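Local structure of YchF GTP-binding protein (Schizosaccharomyces pombe, 1NI3) at residues R16-G27 / V113-V122; Y302-Y310 / W321-A332. The protein hydrolyses ATP, and GTP less efficiently, as a magnesium-dependent member of the Obg family, and negatively regulates the G2/M transition of the cell cycle. All blocks are in the same frame, centred on the assembly; numbering follows the deposited sequence.

From the N terminus, the chain first lays down R16-G27, whose strand 22-27 leads into the predicted ATP-binding loop. Interaction 1 closes a long loop, with 85 residues between its segments, when V113-V122 returns beside that strand within the G domain. Interaction 2 opens only later: Y302-Y310 and W321-A332 hold strands of a TGS beta hairpin, ten residues apart, plus the helix ends flanking it. The two loops therefore follow in series, neither nesting nor crossing. In space they meet, their centres about 17 Å apart: R324 NH1 probably bonds G18 O at 2.7 Å and also R16 O, and strand 81-90 lies beside both strands 22-27 and 317-324, so one mixed sheet carries both contacts.

Interaction 1: residues R16-G27 / V113-V122; sequences RPGNNLKTGIVG and VRAVDAIYQV
D117 grips the incoming chain with both carboxylate oxygens. OD1 takes the salt bridge from R16 NE at 3.1 Å, on its syn side and in the guanidinium plane, with the two flat groups turned 79° apart. OD2 accepts the backbone N of K22 at 3.0 Å, on the anti side, tilted from the carboxylate plane. With CG of D117 beside its own backbone N (chi1 -52°), the short acid reaches both donors, while the bent chain of R16 turns NH2 to R114 O, a hydrogen bond of 3.1 Å. K22 O receives D117 N at 2.8 Å, so residues 22 and 117 clasp each other by side chain and main chain. Beyond them a parallel ladder runs from G24 N on A118 O, through Y120 N on G24 O and V26 N on Y120 O, to V122 N on V26 O.

Packing follows on both faces. V116 CG2 rests against the backbone of G24, where no side chain is in its way. Branched V26 puts CB against I119 CG2 (3.6 Å) and CG2 against V113 CG2, whereas on the other face I25 CG2 meets V122 CG2.

Both strands are interior to the P-loop NTPase sheet, with strand 81-90 flanking 22-27 and strand 227-232 flanking 118-124. T23 OG1 bonds T88 O, Y120 OH bonds I297 O, and helix 140-168 packs on Q121.

Interaction 2: residues Y302-Y310 / W321-A332; sequences YNALNLINY and WTIRKGTKAPQA
The Y310 ring carries W321 CB over one face, a CH-pi contact 4.1 Å from the ring centroid, while I323 CG2 and A332 O stand at its edge. The indole of W321 lies nearly parallel to the phenol, planes 23° apart, but slid so far that the rings barely overlap. With CG of Y310 between its backbone N and carbonyl carbon (chi1 72°), the ring crosses the partner strand, and its hydroxyl donates to A332 O at 2.8 Å from above the carbonyl plane. A332 CB also touches CE1, a small methyl, consistent with the close approach of the helix. The second tyrosine, Y302, has L307 CB over one face, offset toward the rim, and T322 OG1 at its edge, in plane; the two hydroxyls hydrogen-bond at 2.8 Å.

Between the rings runs an antiparallel ladder. I308 and I323 form a hydrogen-bonded pair, the bond from I323 N to I308 O being 2.8 Å long and almost straight at 178°; Y310 and W321 form the next such pair. K325 N on N306 O, 3.1 Å, extends the bonding past the strand end. I308 CD1 and I323 CD1 meet, two beta-branched side chains well suited to a strand. L307 CD2 crosses R324 CD at a slant, meeting the aliphatic part of an arginine whose guanidinium is held by N-terminal residues, G18 among them, with NH2 on Q13 OE1.

T322 and Y302 also touch A85 of strand 81-90, while W321 and I323 pack on V335 of helix 329-336. The chemistry thus divides the work: main-chain bonds align the hairpin, and the tyrosine hydroxyls tie it at one side to helix 294-304 and at the other to helix 329-336, each using a polar tip on an otherwise apolar ring.

Interaction 1: residues R16-G27 / V113-V122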
loop_
_atom_site.group_PDB
_atom_site.type_symbol
_atom_site.label_atom_id
_atom_site.label_comp_id
_atom_site.label_asym_id
_atom_site.label_seq_id
_atom_site.Cartn_x
_atom_site.Cartn_y
_atom_site.Cartn_z
ATOM N N ARG A 16 8.212 -2.005 -7.330
ATOM C CA ARG A 16 9.573 -1.844 -6.851
ATOM C C ARG A 16 10.035 -3.023 -5.971
ATOM O O ARG A 16 9.254 -3.590 -5.206
ATOM C CB ARG A 16 9.646 -0.506 -6.100
ATOM C CG ARG A 16 10.949 -0.159 -5.436
ATOM C CD ARG A 16 11.331 1.306 -5.707
ATOM N NE ARG A 16 10.261 2.269 -5.438
ATOM C CZ ARG A 16 10.308 3.547 -5.828
ATOM N NH1 ARG A 16 11.362 4.001 -6.498
ATOM N NH2 ARG A 16 9.312 4.381 -5.555
ATOM N N PRO A 17 11.303 -3.439 -6.115
ATOM C CA PRO A 17 11.914 -4.541 -5.359
ATOM C C PRO A 17 12.078 -4.219 -3.883
ATOM O O PRO A 17 12.310 -3.060 -3.519
ATOM C CB PRO A 17 13.279 -4.707 -6.023
ATOM C CG PRO A 17 13.017 -4.295 -7.424
ATOM C CD PRO A 17 12.168 -3.057 -7.241
ATOM N N GLY A 18 11.957 -5.244 -3.039
ATOM C CA GLY A 18 12.153 -5.042 -1.613
ATOM C C GLY A 18 11.001 -5.268 -0.654
ATOM O O GLY A 18 9.949 -5.788 -1.025
ATOM N N ASN A 19 11.218 -4.866 0.599
ATOM C CA ASN A 19 10.216 -5.019 1.641
ATOM C C ASN A 19 9.729 -3.675 2.140
ATOM O O ASN A 19 8.537 -3.505 2.369
ATOM C CB ASN A 19 10.768 -5.812 2.825
ATOM C CG ASN A 19 11.369 -7.144 2.412
ATOM O OD1 ASN A 19 10.688 -8.014 1.860
ATOM N ND2 ASN A 19 12.658 -7.306 2.676
ATOM N N ASN A 20 10.633 -2.718 2.312
ATOM C CA ASN A 20 10.219 -1.402 2.790
ATOM C C ASN A 20 9.527 -0.584 1.704
ATOM O O ASN A 20 10.088 0.392 1.207
ATOM C CB ASN A 20 11.425 -0.639 3.313
ATOM C CG ASN A 20 12.587 -0.722 2.374
ATOM O OD1 ASN A 20 13.343 -1.688 2.395
ATOM N ND2 ASN A 20 12.727 0.282 1.513
ATOM N N LEU A 21 8.314 -0.994 1.340
ATOM C CA LEU A 21 7.506 -0.307 0.332
ATOM C C LEU A 21 6.620 0.671 1.110
ATOM O O LEU A 21 6.247 0.389 2.250
ATOM C CB LEU A 21 6.633 -1.325 -0.405
ATOM C CG LEU A 21 7.407 -2.455 -1.077
ATOM C CD1 LEU A 21 6.490 -3.501 -1.720
ATOM C CD2 LEU A 21 8.292 -1.808 -2.108
ATOM N N LYS A 22 6.291 1.819 0.526
ATOM C CA LYS A 22 5.453 2.794 1.230
ATOM C C LYS A 22 4.246 3.258 0.397
ATOM O O LYS A 22 4.204 3.051 -0.815
ATOM C CB LYS A 22 6.315 3.991 1.641
ATOM C CG LYS A 22 7.146 4.586 0.500
ATOM C CD LYS A 22 8.317 5.456 0.971
ATOM C CE LYS A 22 9.438 4.623 1.607
ATOM N NZ LYS A 22 9.003 3.912 2.848
ATOM N N THR A 23 3.259 3.861 1.058
ATOM C CA THR A 23 2.062 4.355 0.382
ATOM C C THR A 23 1.954 5.845 0.684
ATOM O O THR A 23 2.347 6.290 1.769
ATOM C CB THR A 23 0.778 3.699 0.921
ATOM O OG1 THR A 23 0.517 4.169 2.251
ATOM C CG2 THR A 23 0.922 2.193 0.969
ATOM N N GLY A 24 1.426 6.613 -0.269
ATOM C CA GLY A 24 1.274 8.048 -0.075
ATOM C C GLY A 24 -0.171 8.432 -0.306
ATOM O O GLY A 24 -0.858 7.772 -1.084
ATOM N N ILE A 25 -0.646 9.464 0.386
ATOM C CA ILE A 25 -2.028 9.913 0.224
ATOM C C ILE A 25 -2.207 10.949 -0.903
ATOM O O ILE A 25 -1.690 12.069 -0.838
ATOM C CB ILE A 25 -2.547 10.525 1.512
ATOM C CG1 ILE A 25 -2.412 9.496 2.631
ATOM C CG2 ILE A 25 -3.989 11.019 1.327
ATOM C CD1 ILE A 25 -3.069 9.891 3.945
ATOM N N VAL A 26 -2.963 10.560 -1.923
ATOM C CA VAL A 26 -3.236 11.386 -3.091
ATOM C C VAL A 26 -4.671 11.906 -3.077
ATOM O O VAL A 26 -5.610 11.189 -2.708
ATOM C CB VAL A 26 -3.030 10.573 -4.383
ATOM C CG1 VAL A 26 -3.859 11.154 -5.517
ATOM C CG2 VAL A 26 -1.557 10.548 -4.733
ATOM N N GLY A 27 -4.846 13.148 -3.511
ATOM C CA GLY A 27 -6.181 13.716 -3.541
ATOM C C GLY A 27 -6.274 15.098 -4.152
ATOM O O GLY A 27 -5.274 15.780 -4.336
ATOM N N VAL A 113 5.020 11.751 -5.194
ATOM C CA VAL A 113 4.237 10.545 -5.343
ATOM C C VAL A 113 5.136 9.452 -5.914
ATOM O O VAL A 113 5.046 8.287 -5.522
ATOM C CB VAL A 113 3.059 10.785 -6.292
ATOM C CG1 VAL A 113 2.468 9.460 -6.744
ATOM C CG2 VAL A 113 2.004 11.617 -5.592
ATOM N N ARG A 114 6.016 9.842 -6.829
ATOM C CA ARG A 114 6.934 8.905 -7.463
ATOM C C ARG A 114 7.748 8.125 -6.453
ATOM O O ARG A 114 8.139 6.995 -6.706
ATOM C CB ARG A 114 7.895 9.653 -8.408
ATOM C CG ARG A 114 7.238 10.293 -9.616
ATOM C CD ARG A 114 8.191 11.206 -10.381
ATOM N NE ARG A 114 7.546 11.814 -11.546
ATOM C CZ ARG A 114 7.371 11.194 -12.710
ATOM N NH1 ARG A 114 7.799 9.946 -12.873
ATOM N NH2 ARG A 114 6.755 11.815 -13.708
ATOM N N ALA A 115 8.000 8.730 -5.307
ATOM C CA ALA A 115 8.814 8.068 -4.305
ATOM C C ALA A 115 8.011 7.071 -3.492
ATOM O O ALA A 115 8.510 6.473 -2.538
ATOM C CB ALA A 115 9.437 9.102 -3.382
ATOM N N VAL A 116 6.765 6.874 -3.889
ATOM C CA VAL A 116 5.864 5.981 -3.170
ATOM C C VAL A 116 5.543 4.725 -4.017
ATOM O O VAL A 116 5.925 4.649 -5.190
ATOM C CB VAL A 116 4.602 6.799 -2.765
ATOM C CG1 VAL A 116 3.347 6.273 -3.436
ATOM C CG2 VAL A 116 4.491 6.859 -1.264
ATOM N N ASP A 117 4.865 3.731 -3.441
ATOM C CA ASP A 117 4.569 2.493 -4.181
ATOM C C ASP A 117 3.087 2.118 -4.288
ATOM O O ASP A 117 2.720 1.289 -5.116
ATOM C CB ASP A 117 5.324 1.341 -3.537
ATOM C CG ASP A 117 6.779 1.641 -3.379
ATOM O OD1 ASP A 117 7.545 1.352 -4.332
ATOM O OD2 ASP A 117 7.161 2.191 -2.320
ATOM N N ALA A 118 2.251 2.715 -3.439
ATOM C CA ALA A 118 0.809 2.477 -3.433
ATOM C C ALA A 118 0.096 3.778 -3.077
ATOM O O ALA A 118 0.402 4.413 -2.065
ATOM C CB ALA A 118 0.472 1.383 -2.437
ATOM N N ILE A 119 -0.864 4.149 -3.913
ATOM C CA ILE A 119 -1.621 5.372 -3.739
ATOM C C ILE A 119 -2.960 5.234 -3.027
ATOM O O ILE A 119 -3.749 4.322 -3.298
ATOM C CB ILE A 119 -1.882 6.042 -5.114
ATOM C CG1 ILE A 119 -0.633 6.758 -5.592
ATOM C CG2 ILE A 119 -3.029 7.030 -5.026
ATOM C CD1 ILE A 119 -0.837 7.506 -6.841
ATOM N N TYR A 120 -3.196 6.156 -2.106
ATOM C CA TYR A 120 -4.439 6.211 -1.364
ATOM C C TYR A 120 -5.158 7.429 -1.925
ATOM O O TYR A 120 -4.871 8.551 -1.522
ATOM C CB TYR A 120 -4.151 6.436 0.109
ATOM C CG TYR A 120 -3.953 5.159 0.887
ATOM C CD1 TYR A 120 -4.931 4.185 0.889
ATOM C CD2 TYR A 120 -2.821 4.955 1.673
ATOM C CE1 TYR A 120 -4.807 3.043 1.652
ATOM C CE2 TYR A 120 -2.679 3.816 2.451
ATOM C CZ TYR A 120 -3.682 2.863 2.436
ATOM O OH TYR A 120 -3.594 1.734 3.207
ATOM N N GLN A 121 -6.088 7.220 -2.851
ATOM C CA GLN A 121 -6.809 8.326 -3.482
ATOM C C GLN A 121 -8.096 8.708 -2.790
ATOM O O GLN A 121 -9.100 8.009 -2.896
ATOM C CB GLN A 121 -7.101 7.987 -4.946
ATOM C CG GLN A 121 -7.779 9.096 -5.739
ATOM C CD GLN A 121 -7.411 9.036 -7.207
ATOM O OE1 GLN A 121 -8.190 9.417 -8.083
ATOM N NE2 GLN A 121 -6.204 8.560 -7.483
ATOM N N VAL A 122 -8.064 9.845 -2.106
ATOM C CA VAL A 122 -9.227 10.336 -1.384
ATOM C C VAL A 122 -10.299 10.998 -2.263
ATOM O O VAL A 122 -10.122 12.125 -2.729
ATOM C CB VAL A 122 -8.821 11.352 -0.330
ATOM C CG1 VAL A 122 -10.033 11.778 0.456
ATOM C CG2 VAL A 122 -7.757 10.754 0.566
#

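Interaction 2: residues Y302-Y310 / W321-A332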
loop_
_atom_site.group_PDB
_atom_site.type_symbol
_atom_site.label_atom_id
_atom_site.label_comp_id
_atom_site.label_asym_id
_atom_site.label_seq_id
_atom_site.Cartn_x
_atom_site.Cartn_y
_atom_site.Cartn_z
ATOM N N TYR A 302 -1.313 -2.527 3.119
ATOM C CA TYR A 302 -0.288 -3.518 3.379
ATOM C C TYR A 302 -0.349 -4.640 2.345
ATOM O O TYR A 302 0.671 -5.056 1.817
ATOM C CB TYR A 302 -0.486 -4.099 4.771
ATOM C CG TYR A 302 0.683 -4.922 5.260
ATOM C CD1 TYR A 302 1.762 -4.321 5.890
ATOM C CD2 TYR A 302 0.680 -6.301 5.141
ATOM C CE1 TYR A 302 2.803 -5.070 6.406
ATOM C CE2 TYR A 302 1.717 -7.068 5.639
ATOM C CZ TYR A 302 2.775 -6.449 6.280
ATOM O OH TYR A 302 3.774 -7.210 6.828
ATOM N N ASN A 303 -1.553 -5.114 2.048
ATOM C CA ASN A 303 -1.725 -6.190 1.077
ATOM C C ASN A 303 -1.427 -5.789 -0.360
ATOM O O ASN A 303 -0.718 -6.505 -1.074
ATOM C CB ASN A 303 -3.137 -6.772 1.147
ATOM C CG ASN A 303 -3.342 -7.667 2.361
ATOM O OD1 ASN A 303 -2.428 -8.382 2.784
ATOM N ND2 ASN A 303 -4.556 -7.659 2.905
ATOM N N ALA A 304 -1.988 -4.662 -0.792
ATOM C CA ALA A 304 -1.795 -4.143 -2.154
ATOM C C ALA A 304 -0.328 -4.102 -2.520
ATOM O O ALA A 304 0.041 -4.283 -3.673
ATOM C CB ALA A 304 -2.379 -2.739 -2.255
ATOM N N LEU A 305 0.501 -3.852 -1.519
ATOM C CA LEU A 305 1.935 -3.793 -1.712
ATOM C C LEU A 305 2.567 -5.187 -1.767
ATOM O O LEU A 305 3.794 -5.311 -1.787
ATOM C CB LEU A 305 2.575 -2.979 -0.578
ATOM C CG LEU A 305 2.315 -1.472 -0.578
ATOM C CD1 LEU A 305 2.774 -0.893 0.747
ATOM C CD2 LEU A 305 3.052 -0.812 -1.747
ATOM N N ASN A 306 1.735 -6.226 -1.797
ATOM C CA ASN A 306 2.210 -7.611 -1.821
ATOM C C ASN A 306 3.086 -7.955 -0.620
ATOM O O ASN A 306 4.144 -8.578 -0.758
ATOM C CB ASN A 306 2.996 -7.908 -3.104
ATOM C CG ASN A 306 2.107 -8.366 -4.244
ATOM O OD1 ASN A 306 1.212 -9.186 -4.055
ATOM N ND2 ASN A 306 2.367 -7.850 -5.443
ATOM N N LEU A 307 2.667 -7.528 0.562
ATOM C CA LEU A 307 3.447 -7.815 1.757
ATOM C C LEU A 307 2.728 -8.823 2.660
ATOM O O LEU A 307 1.491 -8.907 2.675
ATOM C CB LEU A 307 3.748 -6.504 2.509
ATOM C CG LEU A 307 4.612 -5.509 1.717
ATOM C CD1 LEU A 307 4.703 -4.179 2.451
ATOM C CD2 LEU A 307 5.996 -6.091 1.509
ATOM N N ILE A 308 3.530 -9.616 3.363
ATOM C CA ILE A 308 3.069 -10.627 4.302
ATOM C C ILE A 308 4.058 -10.532 5.460
ATOM O O ILE A 308 4.977 -9.711 5.430
ATOM C CB ILE A 308 3.184 -12.051 3.724
ATOM C CG1 ILE A 308 4.643 -12.350 3.367
ATOM C CG2 ILE A 308 2.318 -12.201 2.502
ATOM C CD1 ILE A 308 4.933 -13.821 3.122
ATOM N N ASN A 309 3.895 -11.375 6.472
ATOM C CA ASN A 309 4.805 -11.319 7.602
ATOM C C ASN A 309 4.940 -12.653 8.306
ATOM O O ASN A 309 4.160 -13.583 8.093
ATOM C CB ASN A 309 4.289 -10.307 8.612
ATOM C CG ASN A 309 2.991 -10.757 9.247
ATOM O OD1 ASN A 309 2.123 -11.310 8.572
ATOM N ND2 ASN A 309 2.848 -10.524 10.543
ATOM N N TYR A 310 5.956 -12.732 9.149
ATOM C CA TYR A 310 6.180 -13.910 9.956
ATOM C C TYR A 310 6.561 -13.307 11.307
ATOM O O TYR A 310 6.884 -12.120 11.375
ATOM C CB TYR A 310 7.306 -14.776 9.382
ATOM C CG TYR A 310 8.704 -14.227 9.522
ATOM C CD1 TYR A 310 9.314 -13.522 8.485
ATOM C CD2 TYR A 310 9.439 -14.453 10.684
ATOM C CE1 TYR A 310 10.626 -13.067 8.607
ATOM C CE2 TYR A 310 10.740 -13.999 10.812
ATOM C CZ TYR A 310 11.327 -13.311 9.770
ATOM O OH TYR A 310 12.625 -12.892 9.897
ATOM N N TRP A 321 7.563 -9.396 11.472
ATOM C CA TRP A 321 8.491 -8.883 10.472
ATOM C C TRP A 321 7.887 -8.865 9.072
ATOM O O TRP A 321 7.388 -9.877 8.590
ATOM C CB TRP A 321 9.776 -9.715 10.476
ATOM C CG TRP A 321 10.380 -9.858 11.842
ATOM C CD1 TRP A 321 9.984 -10.714 12.836
ATOM C CD2 TRP A 321 11.423 -9.050 12.400
ATOM N NE1 TRP A 321 10.713 -10.478 13.980
ATOM C CE2 TRP A 321 11.599 -9.469 13.740
ATOM C CE3 TRP A 321 12.216 -8.011 11.902
ATOM C CZ2 TRP A 321 12.546 -8.884 14.582
ATOM C CZ3 TRP A 321 13.159 -7.426 12.748
ATOM C CH2 TRP A 321 13.312 -7.870 14.076
ATOM N N THR A 322 7.930 -7.715 8.413
ATOM C CA THR A 322 7.361 -7.637 7.076
ATOM C C THR A 322 8.265 -8.219 5.995
ATOM O O THR A 322 9.455 -7.927 5.949
ATOM C CB THR A 322 7.041 -6.192 6.689
ATOM O OG1 THR A 322 5.985 -5.697 7.518
ATOM C CG2 THR A 322 6.617 -6.111 5.230
ATOM N N ILE A 323 7.698 -9.041 5.121
ATOM C CA ILE A 323 8.473 -9.617 4.026
ATOM C C ILE A 323 7.618 -9.681 2.754
ATOM O O ILE A 323 6.402 -9.515 2.811
ATOM C CB ILE A 323 9.011 -11.038 4.379
ATOM C CG1 ILE A 323 7.849 -11.964 4.717
ATOM C CG2 ILE A 323 10.001 -10.954 5.527
ATOM C CD1 ILE A 323 8.116 -13.405 4.343
ATOM N N ARG A 324 8.246 -9.920 1.607
ATOM C CA ARG A 324 7.488 -9.988 0.364
ATOM C C ARG A 324 6.842 -11.341 0.146
ATOM O O ARG A 324 7.439 -12.383 0.431
ATOM C CB ARG A 324 8.371 -9.628 -0.834
ATOM C CG ARG A 324 8.546 -8.139 -1.020
ATOM C CD ARG A 324 7.252 -7.497 -1.476
ATOM N NE ARG A 324 7.093 -7.534 -2.930
ATOM C CZ ARG A 324 7.731 -6.714 -3.765
ATOM N NH1 ARG A 324 8.572 -5.789 -3.291
ATOM N NH2 ARG A 324 7.534 -6.811 -5.074
ATOM N N LYS A 325 5.619 -11.300 -0.375
ATOM C CA LYS A 325 4.813 -12.484 -0.636
ATOM C C LYS A 325 5.568 -13.743 -1.038
ATOM O O LYS A 325 5.123 -14.845 -0.740
ATOM C CB LYS A 325 3.763 -12.176 -1.707
ATOM C CG LYS A 325 2.317 -12.280 -1.226
ATOM C CD LYS A 325 1.592 -13.507 -1.787
ATOM C CE LYS A 325 2.107 -14.831 -1.208
ATOM N NZ LYS A 325 1.508 -16.044 -1.868
ATOM N N GLY A 326 6.701 -13.610 -1.712
ATOM C CA GLY A 326 7.401 -14.822 -2.104
ATOM C C GLY A 326 8.808 -14.952 -1.570
ATOM O O GLY A 326 9.632 -15.659 -2.143
ATOM N N THR A 327 9.082 -14.282 -0.461
ATOM C CA THR A 327 10.411 -14.306 0.107
ATOM C C THR A 327 10.783 -15.661 0.680
ATOM O O THR A 327 9.950 -16.380 1.230
ATOM C CB THR A 327 10.547 -13.249 1.190
ATOM O OG1 THR A 327 10.149 -11.981 0.654
ATOM C CG2 THR A 327 11.988 -13.156 1.659
ATOM N N LYS A 328 12.057 -15.998 0.551
ATOM C CA LYS A 328 12.544 -17.266 1.055
ATOM C C LYS A 328 13.320 -17.119 2.360
ATOM O O LYS A 328 14.043 -16.143 2.576
ATOM C CB LYS A 328 13.385 -17.970 -0.018
ATOM C CG LYS A 328 12.542 -18.733 -1.051
ATOM C CD LYS A 328 13.388 -19.412 -2.141
ATOM C CE LYS A 328 13.986 -18.397 -3.110
ATOM N NZ LYS A 328 14.842 -19.030 -4.156
ATOM N N ALA A 329 13.138 -18.113 3.225
ATOM C CA ALA A 329 13.753 -18.181 4.545
ATOM C C ALA A 329 15.051 -17.398 4.739
ATOM O O ALA A 329 15.113 -16.514 5.589
ATOM C CB ALA A 329 13.958 -19.637 4.922
ATOM N N PRO A 330 16.102 -17.699 3.957
ATOM C CA PRO A 330 17.344 -16.942 4.159
ATOM C C PRO A 330 17.110 -15.432 4.165
ATOM O O PRO A 330 17.435 -14.749 5.141
ATOM C CB PRO A 330 18.220 -17.395 2.995
ATOM C CG PRO A 330 17.763 -18.807 2.766
ATOM C CD PRO A 330 16.255 -18.676 2.863
ATOM N N GLN A 331 16.537 -14.914 3.081
ATOM C CA GLN A 331 16.259 -13.484 2.978
ATOM C C GLN A 331 15.419 -13.018 4.157
ATOM O O GLN A 331 15.731 -12.013 4.792
ATOM C CB GLN A 331 15.526 -13.176 1.669
ATOM C CG GLN A 331 16.314 -13.520 0.423
ATOM C CD GLN A 331 16.421 -15.021 0.204
ATOM O OE1 GLN A 331 17.451 -15.519 -0.243
ATOM N NE2 GLN A 331 15.345 -15.744 0.497
ATOM N N ALA A 332 14.348 -13.752 4.438
ATOM C CA ALA A 332 13.456 -13.426 5.550
ATOM C C ALA A 332 14.260 -13.207 6.822
ATOM O O ALA A 332 14.047 -12.247 7.552
ATOM C CB ALA A 332 12.462 -14.550 5.764
#